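Local coordinates for periplasmic binding protein (Pseudomonas aeruginosa, PDB 2R79) that binds heme in the periplasm and probably delivers it to an inner-membrane importer, at residues E14-L19 and S23-V28; P92-L97 and G242-R247; L233-T238 and A253-A258. All coordinates share one frame; numbering follows the deposited sequence.

Overall arrangement
The three contacts run from the N-terminal lobe (contact 1), through the junction between lobes (contact 2), to the sheet of the C-terminal lobe (contact 3). The centre of contact 2 lies about 16 Å from that of contact 1 and about 17 Å from that of contact 3. Arg-247 of contact 2 links the outer pair: its NE forms a salt bridge to Glu-14 OE1 (2.7 Å) and its NH1 another to Asp-236 OD2 (2.9 Å), while NH2 is hydrogen-bonded to Thr-238 OG1. Heme sits against Pro-237 and Thr-238 of contact 3, whereas the side chain of Pro-92 in contact 2 stays about 10 Å from a bound heme.

Contact 1: E14-L19 and S23-V28; sequences EWVVAL and SKLVGV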
loop_
_atom_site.group_PDB
_atom_site.type_symbol
_atom_site.label_atom_id
_atom_site.label_comp_id
_atom_site.label_asym_id
_atom_site.label_seq_id
_atom_site.Cartn_x
_atom_site.Cartn_y
_atom_site.Cartn_z
ATOM N N GLU A 14 26.812 4.121 -6.651
ATOM C CA GLU A 14 25.834 4.514 -7.656
ATOM C C GLU A 14 26.510 4.635 -9.011
ATOM O O GLU A 14 25.943 4.242 -10.027
ATOM C CB GLU A 14 25.192 5.858 -7.311
ATOM C CG GLU A 14 24.365 5.870 -6.055
ATOM C CD GLU A 14 23.548 7.142 -5.929
ATOM O OE1 GLU A 14 22.649 7.353 -6.771
ATOM O OE2 GLU A 14 23.810 7.933 -4.997
ATOM N N TRP A 15 27.719 5.192 -9.021
ATOM C CA TRP A 15 28.453 5.364 -10.270
ATOM C C TRP A 15 28.818 4.033 -10.903
ATOM O O TRP A 15 28.663 3.868 -12.107
ATOM C CB TRP A 15 29.707 6.215 -10.051
ATOM C CG TRP A 15 29.411 7.673 -10.099
ATOM C CD1 TRP A 15 29.691 8.600 -9.136
ATOM C CD2 TRP A 15 28.748 8.379 -11.155
ATOM N NE1 TRP A 15 29.241 9.839 -9.526
ATOM C CE2 TRP A 15 28.660 9.734 -10.760
ATOM C CE3 TRP A 15 28.219 8.000 -12.397
ATOM C CZ2 TRP A 15 28.065 10.713 -11.565
ATOM C CZ3 TRP A 15 27.628 8.972 -13.199
ATOM C CH2 TRP A 15 27.556 10.315 -12.777
ATOM N N VAL A 16 29.293 3.088 -10.098
ATOM C CA VAL A 16 29.644 1.770 -10.611
ATOM C C VAL A 16 28.418 1.182 -11.305
ATOM O O VAL A 16 28.503 0.685 -12.430
ATOM C CB VAL A 16 30.093 0.818 -9.477
ATOM C CG1 VAL A 16 30.200 -0.606 -9.999
ATOM C CG2 VAL A 16 31.442 1.265 -8.924
ATOM N N VAL A 17 27.274 1.246 -10.635
ATOM C CA VAL A 17 26.045 0.731 -11.216
ATOM C C VAL A 17 25.693 1.505 -12.487
ATOM O O VAL A 17 25.378 0.915 -13.523
ATOM C CB VAL A 17 24.867 0.839 -10.225
ATOM C CG1 VAL A 17 23.560 0.550 -10.939
ATOM C CG2 VAL A 17 25.054 -0.150 -9.082
ATOM N N ALA A 18 25.752 2.830 -12.401
ATOM C CA ALA A 18 25.435 3.696 -13.532
ATOM C C ALA A 18 26.264 3.368 -14.767
ATOM O O ALA A 18 25.767 3.444 -15.885
ATOM C CB ALA A 18 25.642 5.157 -13.143
ATOM N N LEU A 19 27.528 3.011 -14.561
ATOM C CA LEU A 19 28.425 2.679 -15.667
ATOM C C LEU A 19 28.269 1.227 -16.127
ATOM O O LEU A 19 28.992 0.767 -17.014
ATOM C CB LEU A 19 29.881 2.929 -15.258
ATOM C CG LEU A 19 30.233 4.362 -14.848
ATOM C CD1 LEU A 19 31.683 4.429 -14.375
ATOM C CD2 LEU A 19 29.997 5.294 -16.019
ATOM N N SER A 23 26.837 -6.021 -11.714
ATOM C CA SER A 23 27.090 -7.443 -11.513
ATOM C C SER A 23 28.485 -7.708 -10.968
ATOM O O SER A 23 28.801 -8.828 -10.580
ATOM C CB SER A 23 26.881 -8.225 -12.818
ATOM O OG SER A 23 27.871 -7.897 -13.777
ATOM N N LYS A 24 29.327 -6.687 -10.932
ATOM C CA LYS A 24 30.668 -6.876 -10.407
ATOM C C LYS A 24 30.770 -6.506 -8.933
ATOM O O LYS A 24 31.782 -6.781 -8.296
ATOM C CB LYS A 24 31.680 -6.083 -11.233
ATOM C CG LYS A 24 31.857 -6.653 -12.626
ATOM C CD LYS A 24 32.917 -5.922 -13.417
ATOM C CE LYS A 24 33.138 -6.605 -14.758
ATOM N NZ LYS A 24 34.010 -5.792 -15.645
ATOM N N LEU A 25 29.718 -5.891 -8.397
ATOM C CA LEU A 25 29.683 -5.503 -6.989
ATOM C C LEU A 25 29.286 -6.697 -6.124
ATOM O O LEU A 25 28.193 -7.228 -6.275
ATOM C CB LEU A 25 28.669 -4.370 -6.767
ATOM C CG LEU A 25 29.062 -2.946 -7.172
ATOM C CD1 LEU A 25 27.871 -2.004 -7.003
ATOM C CD2 LEU A 25 30.235 -2.488 -6.318
ATOM N N VAL A 26 30.165 -7.121 -5.220
ATOM C CA VAL A 26 29.846 -8.248 -4.351
ATOM C C VAL A 26 29.554 -7.809 -2.919
ATOM O O VAL A 26 29.100 -8.605 -2.099
ATOM C CB VAL A 26 30.984 -9.317 -4.330
ATOM C CG1 VAL A 26 31.176 -9.897 -5.724
ATOM C CG2 VAL A 26 32.277 -8.710 -3.810
ATOM N N GLY A 27 29.807 -6.539 -2.624
ATOM C CA GLY A 27 29.552 -6.029 -1.290
ATOM C C GLY A 27 29.647 -4.517 -1.224
ATOM O O GLY A 27 30.398 -3.903 -1.983
ATOM N N VAL A 28 28.883 -3.913 -0.319
ATOM C CA VAL A 28 28.892 -2.465 -0.161
ATOM C C VAL A 28 28.722 -2.044 1.299
ATOM O O VAL A 28 28.286 -2.833 2.143
ATOM C CB VAL A 28 27.775 -1.808 -0.990
ATOM C CG1 VAL A 28 27.920 -2.195 -2.449
ATOM C CG2 VAL A 28 26.419 -2.229 -0.458
#
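Leu-25 reaches from the start of strand 25-28 into the face of helix 10-18 formed by Val-16 and Val-17. Its CB points at the helix but lies too far back to touch it, and the contact begins one atom further out: CG is 3.8 Å from Val-16 CG1. There the chain forks. The CD1 branch touches both valines, 4.0 Å from Val-17 CG2 and equally far from Val-16 CG1, while CD2 meets Val-16 CG1 alone, at 4.1 Å. Val-16 CG1 therefore faces all three outer carbons of the leucine, an approach made possible by its position opposite the backbone N (chi1 169°), from where it projects off the helix. Val-17 has the same torsion but offers its other methyl, and its side chain runs across Leu-25 at about a right angle. The grip is wholly apolar and small, with 120 Å² buried. It joins the helix and second strand of the beta-alpha-beta unit of strand 5-7, helix 10-18 and strand 25-28, in which Leu-25 also packs on Trp-5 and Ser-7 of the adjoining strand, while Trp-15 turns to helices 94-108 and 111-135.

Contact 2: P92-L97 and G242-R247; sequences PDLEAL and GGLGPR. With SO4 (sulfate ion), chain C.
Leu-244 carries nearly the whole contact, pushing its two methyls against the backbone that leads into helix 94-108. This is the tight part: CD2 rests 3.5 Å from Asp-93 N, and CD1 lies 3.9 Å from Pro-92 CA, so the leucine is held against main chain more than against side chains. Deeper in, Leu-97 comes down on the loop from the helix. With its CG placed opposite the backbone N (chi1 176°), it brings CD1 to 3.7 Å from Leu-244 O and CD2 beside Leu-244 CB. That same carbonyl oxygen accepts a hydrogen bond from Trp-15 NE1 of helix 10-18, which gives it a polar partner beside the Leu-97 methyl, and Tyr-121 of helix 111-135 covers both leucines. The other side is looser. Leu-94 comes no closer with its CD2 than 4.5 Å to Leu-244 CD2, and near the partly exposed Asp-93 and Leu-94 a sulfate, probably from the crystallisation liquor, is bound. Leu-94 N donates to sulfate O4 at 3.0 Å (N-H...O angle 149°), with Arg-170 and Trp-166 of helix 163-170 as further donors. Asp-93 is the N-cap: its OD2 accepts from Ala-96 N at 3.1 Å, the donor arriving from above the carboxylate plane. The contact thus joins an apolar patch around Leu-244 to a polar helix start, where two anionic groups gather; the helix dipole would probably favour both, Arg-170 adds a positive charge for the sulfate, and the sulfate alone is no evidence of a physiological ligand.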
loop_
_atom_site.group_PDB
_atom_site.type_symbol
_atom_site.label_atom_id
_atom_site.label_comp_id
_atom_site.label_asym_id
_atom_site.label_seq_id
_atom_site.Cartn_x
_atom_site.Cartn_y
_atom_site.Cartn_z
ATOM N N PRO A 92 33.934 17.992 -3.301
ATOM C CA PRO A 92 32.745 18.599 -3.909
ATOM C C PRO A 92 32.998 19.449 -5.148
ATOM O O PRO A 92 32.723 20.649 -5.131
ATOM C CB PRO A 92 32.170 19.458 -2.779
ATOM C CG PRO A 92 32.812 18.918 -1.527
ATOM C CD PRO A 92 34.196 18.594 -1.984
ATOM N N ASP A 93 33.521 18.851 -6.215
ATOM C CA ASP A 93 33.752 19.600 -7.451
ATOM C C ASP A 93 33.835 18.699 -8.683
ATOM O O ASP A 93 34.202 17.532 -8.586
ATOM C CB ASP A 93 35.019 20.455 -7.351
ATOM C CG ASP A 93 36.275 19.627 -7.246
ATOM O OD1 ASP A 93 36.539 19.074 -6.159
ATOM O OD2 ASP A 93 36.995 19.527 -8.258
ATOM N N LEU A 94 33.488 19.261 -9.836
ATOM C CA LEU A 94 33.490 18.526 -11.093
ATOM C C LEU A 94 34.841 17.949 -11.469
ATOM O O LEU A 94 34.912 16.902 -12.111
ATOM C CB LEU A 94 32.977 19.417 -12.219
ATOM C CG LEU A 94 31.557 19.928 -11.994
ATOM C CD1 LEU A 94 31.120 20.755 -13.188
ATOM C CD2 LEU A 94 30.616 18.750 -11.783
ATOM N N GLU A 95 35.916 18.622 -11.075
ATOM C CA GLU A 95 37.242 18.120 -11.393
ATOM C C GLU A 95 37.423 16.757 -10.740
ATOM O O GLU A 95 37.961 15.837 -11.350
ATOM C CB GLU A 95 38.327 19.076 -10.900
ATOM C CG GLU A 95 39.728 18.494 -11.015
ATOM C CD GLU A 95 40.815 19.469 -10.600
ATOM O OE1 GLU A 95 40.728 20.022 -9.480
ATOM O OE2 GLU A 95 41.761 19.675 -11.394
ATOM N N ALA A 96 36.970 16.635 -9.497
ATOM C CA ALA A 96 37.077 15.379 -8.767
ATOM C C ALA A 96 36.174 14.329 -9.402
ATOM O O ALA A 96 36.581 13.182 -9.606
ATOM C CB ALA A 96 36.691 15.585 -7.317
ATOM N N LEU A 97 34.943 14.722 -9.716
ATOM C CA LEU A 97 34.007 13.792 -10.328
ATOM C C LEU A 97 34.600 13.240 -11.614
ATOM O O LEU A 97 34.705 12.027 -11.786
ATOM C CB LEU A 97 32.678 14.482 -10.629
ATOM C CG LEU A 97 31.651 13.628 -11.373
ATOM C CD1 LEU A 97 31.481 12.273 -10.694
ATOM C CD2 LEU A 97 30.339 14.374 -11.420
ATOM N N GLY A 242 30.258 10.029 -0.154
ATOM C CA GLY A 242 31.077 9.517 -1.242
ATOM C C GLY A 242 31.261 10.378 -2.484
ATOM O O GLY A 242 31.364 9.846 -3.594
ATOM N N GLY A 243 31.312 11.697 -2.320
ATOM C CA GLY A 243 31.497 12.564 -3.471
ATOM C C GLY A 243 30.230 12.812 -4.267
ATOM O O GLY A 243 29.155 12.341 -3.908
ATOM N N LEU A 244 30.363 13.558 -5.352
ATOM C CA LEU A 244 29.241 13.901 -6.218
ATOM C C LEU A 244 28.643 12.679 -6.893
ATOM O O LEU A 244 29.327 11.999 -7.655
ATOM C CB LEU A 244 29.703 14.902 -7.277
ATOM C CG LEU A 244 29.689 16.384 -6.902
ATOM C CD1 LEU A 244 29.763 16.572 -5.393
ATOM C CD2 LEU A 244 30.828 17.079 -7.616
ATOM N N GLY A 245 27.363 12.422 -6.629
ATOM C CA GLY A 245 26.698 11.264 -7.199
ATOM C C GLY A 245 25.766 11.548 -8.366
ATOM O O GLY A 245 25.370 12.695 -8.583
ATOM N N PRO A 246 25.373 10.506 -9.118
ATOM C CA PRO A 246 24.485 10.595 -10.284
ATOM C C PRO A 246 23.067 11.104 -10.035
ATOM O O PRO A 246 22.387 11.519 -10.969
ATOM C CB PRO A 246 24.506 9.171 -10.843
ATOM C CG PRO A 246 24.688 8.342 -9.614
ATOM C CD PRO A 246 25.730 9.103 -8.837
ATOM N N ARG A 247 22.619 11.087 -8.786
ATOM C CA ARG A 247 21.269 11.555 -8.481
ATOM C C ARG A 247 21.196 13.033 -8.121
ATOM O O ARG A 247 20.105 13.580 -7.998
ATOM C CB ARG A 247 20.656 10.731 -7.346
ATOM C CG ARG A 247 20.309 9.287 -7.709
ATOM C CD ARG A 247 19.722 8.567 -6.499
ATOM N NE ARG A 247 20.668 8.542 -5.383
ATOM C CZ ARG A 247 20.331 8.700 -4.107
ATOM N NH1 ARG A 247 19.063 8.891 -3.770
ATOM N NH2 ARG A 247 21.269 8.688 -3.169
HETATM S S SO4 C . 32.752 23.048 -9.079
HETATM O O1 SO4 C . 34.029 22.918 -9.855
HETATM O O2 SO4 C . 33.002 23.476 -7.658
HETATM O O3 SO4 C . 31.921 24.060 -9.802
HETATM O O4 SO4 C . 31.980 21.767 -9.072
#

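Contact 3: L233-T238 and A253-A258; sequences LVLDPT and AALSAA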
loop_
_atom_site.group_PDB
_atom_site.type_symbol
_atom_site.label_atom_id
_atom_site.label_comp_id
_atom_site.label_asym_id
_atom_site.label_seq_id
_atom_site.Cartn_x
_atom_site.Cartn_y
_atom_site.Cartn_z
ATOM N N LEU A 233 13.095 21.682 4.650
ATOM C CA LEU A 233 13.165 20.652 3.625
ATOM C C LEU A 233 14.034 19.474 4.036
ATOM O O LEU A 233 15.159 19.645 4.494
ATOM C CB LEU A 233 13.690 21.272 2.334
ATOM C CG LEU A 233 13.028 22.615 1.986
ATOM C CD1 LEU A 233 13.753 23.275 0.827
ATOM C CD2 LEU A 233 11.560 22.404 1.655
ATOM N N VAL A 234 13.509 18.269 3.867
ATOM C CA VAL A 234 14.251 17.075 4.240
ATOM C C VAL A 234 14.892 16.458 3.019
ATOM O O VAL A 234 14.214 16.096 2.058
ATOM C CB VAL A 234 13.334 16.062 4.938
ATOM C CG1 VAL A 234 14.134 14.842 5.381
ATOM C CG2 VAL A 234 12.686 16.731 6.146
ATOM N N LEU A 235 16.213 16.353 3.061
ATOM C CA LEU A 235 16.977 15.810 1.953
ATOM C C LEU A 235 17.533 14.427 2.260
ATOM O O LEU A 235 17.915 14.133 3.397
ATOM C CB LEU A 235 18.148 16.742 1.618
ATOM C CG LEU A 235 18.910 16.427 0.330
ATOM C CD1 LEU A 235 18.053 16.830 -0.860
ATOM C CD2 LEU A 235 20.227 17.173 0.299
ATOM N N ASP A 236 17.581 13.590 1.229
ATOM C CA ASP A 236 18.120 12.243 1.341
ATOM C C ASP A 236 19.599 12.384 1.699
ATOM O O ASP A 236 20.392 12.867 0.900
ATOM C CB ASP A 236 17.971 11.523 0.001
ATOM C CG ASP A 236 18.499 10.105 0.032
ATOM O OD1 ASP A 236 19.044 9.682 1.079
ATOM O OD2 ASP A 236 18.369 9.416 -1.005
ATOM N N PRO A 237 19.985 11.961 2.906
ATOM C CA PRO A 237 21.388 12.067 3.335
ATOM C C PRO A 237 22.428 11.364 2.458
ATOM O O PRO A 237 23.572 11.825 2.378
ATOM C CB PRO A 237 21.360 11.513 4.763
ATOM C CG PRO A 237 20.240 10.512 4.709
ATOM C CD PRO A 237 19.176 11.249 3.911
ATOM N N THR A 238 22.042 10.264 1.804
ATOM C CA THR A 238 22.980 9.527 0.954
ATOM C C THR A 238 23.448 10.376 -0.232
ATOM O O THR A 238 24.470 10.083 -0.859
ATOM C CB THR A 238 22.369 8.192 0.438
ATOM O OG1 THR A 238 21.146 8.448 -0.265
ATOM C CG2 THR A 238 22.076 7.265 1.601
ATOM N N ALA A 253 17.067 19.767 -9.043
ATOM C CA ALA A 253 15.817 20.207 -9.661
ATOM C C ALA A 253 14.734 20.397 -8.620
ATOM O O ALA A 253 13.962 21.347 -8.680
ATOM C CB ALA A 253 15.354 19.198 -10.713
ATOM N N ALA A 254 14.677 19.483 -7.662
ATOM C CA ALA A 254 13.685 19.560 -6.605
ATOM C C ALA A 254 13.990 20.739 -5.682
ATOM O O ALA A 254 13.100 21.532 -5.372
ATOM C CB ALA A 254 13.665 18.255 -5.818
ATOM N N LEU A 255 15.243 20.864 -5.249
ATOM C CA LEU A 255 15.625 21.968 -4.369
ATOM C C LEU A 255 15.414 23.341 -4.998
ATOM O O LEU A 255 14.841 24.232 -4.371
ATOM C CB LEU A 255 17.092 21.844 -3.943
ATOM C CG LEU A 255 17.387 20.912 -2.773
ATOM C CD1 LEU A 255 18.879 20.754 -2.620
ATOM C CD2 LEU A 255 16.772 21.471 -1.497
ATOM N N SER A 256 15.879 23.516 -6.233
ATOM C CA SER A 256 15.742 24.808 -6.896
ATOM C C SER A 256 14.278 25.173 -7.086
ATOM O O SER A 256 13.926 26.352 -7.063
ATOM C CB SER A 256 16.506 24.828 -8.239
ATOM O OG SER A 256 15.988 23.907 -9.182
ATOM N N ALA A 257 13.418 24.167 -7.248
ATOM C CA ALA A 257 11.984 24.421 -7.403
ATOM C C ALA A 257 11.435 24.947 -6.071
ATOM O O ALA A 257 10.576 25.835 -6.044
ATOM C CB ALA A 257 11.253 23.145 -7.812
ATOM N N ALA A 258 11.938 24.401 -4.965
ATOM C CA ALA A 258 11.516 24.837 -3.631
ATOM C C ALA A 258 12.097 26.222 -3.309
ATOM O O ALA A 258 11.476 27.008 -2.594
ATOM C CB ALA A 258 11.972 23.835 -2.584
#
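Leu-233 holds CG beside its backbone N (chi1 -45°), and Leu-235 swings CG opposite its own N (chi1 -170°); these two settings bring Leu-233 of strand 232-235 to Leu-255 and Ala-258 of helix 248-259, and Leu-235 to Leu-255. The contact belongs to the alpha/beta sandwich of the C-terminal lobe, where the helix packs on one face of a mixed sheet. Strand and helix segments run almost antiparallel, at 170°, with axes 10.9 Å apart. Leu-233 CD1 makes two of the three contacts, lying 3.9 Å from Ala-258 CB and 4.2 Å from Leu-255 CD2, so one methyl is shared by residues nearly a helix turn apart. Leu-235 adds a more distant touch through CD1 to Leu-255 CD1. Leu-275 of the neighbouring strand 275-276 packs on all three leucines and completes this apolar layer, while Val-234 faces helix 207-217 instead. Beyond the strand the chain turns toward the heme pocket, to which Pro-237 contributes, and an Asx turn shapes it: Asp-236 OD1 accepts from Thr-238 N at 3.1 Å and from Thr-238 OG1 at 2.8 Å, both donors reaching the oxygen from the same face of the carboxylate.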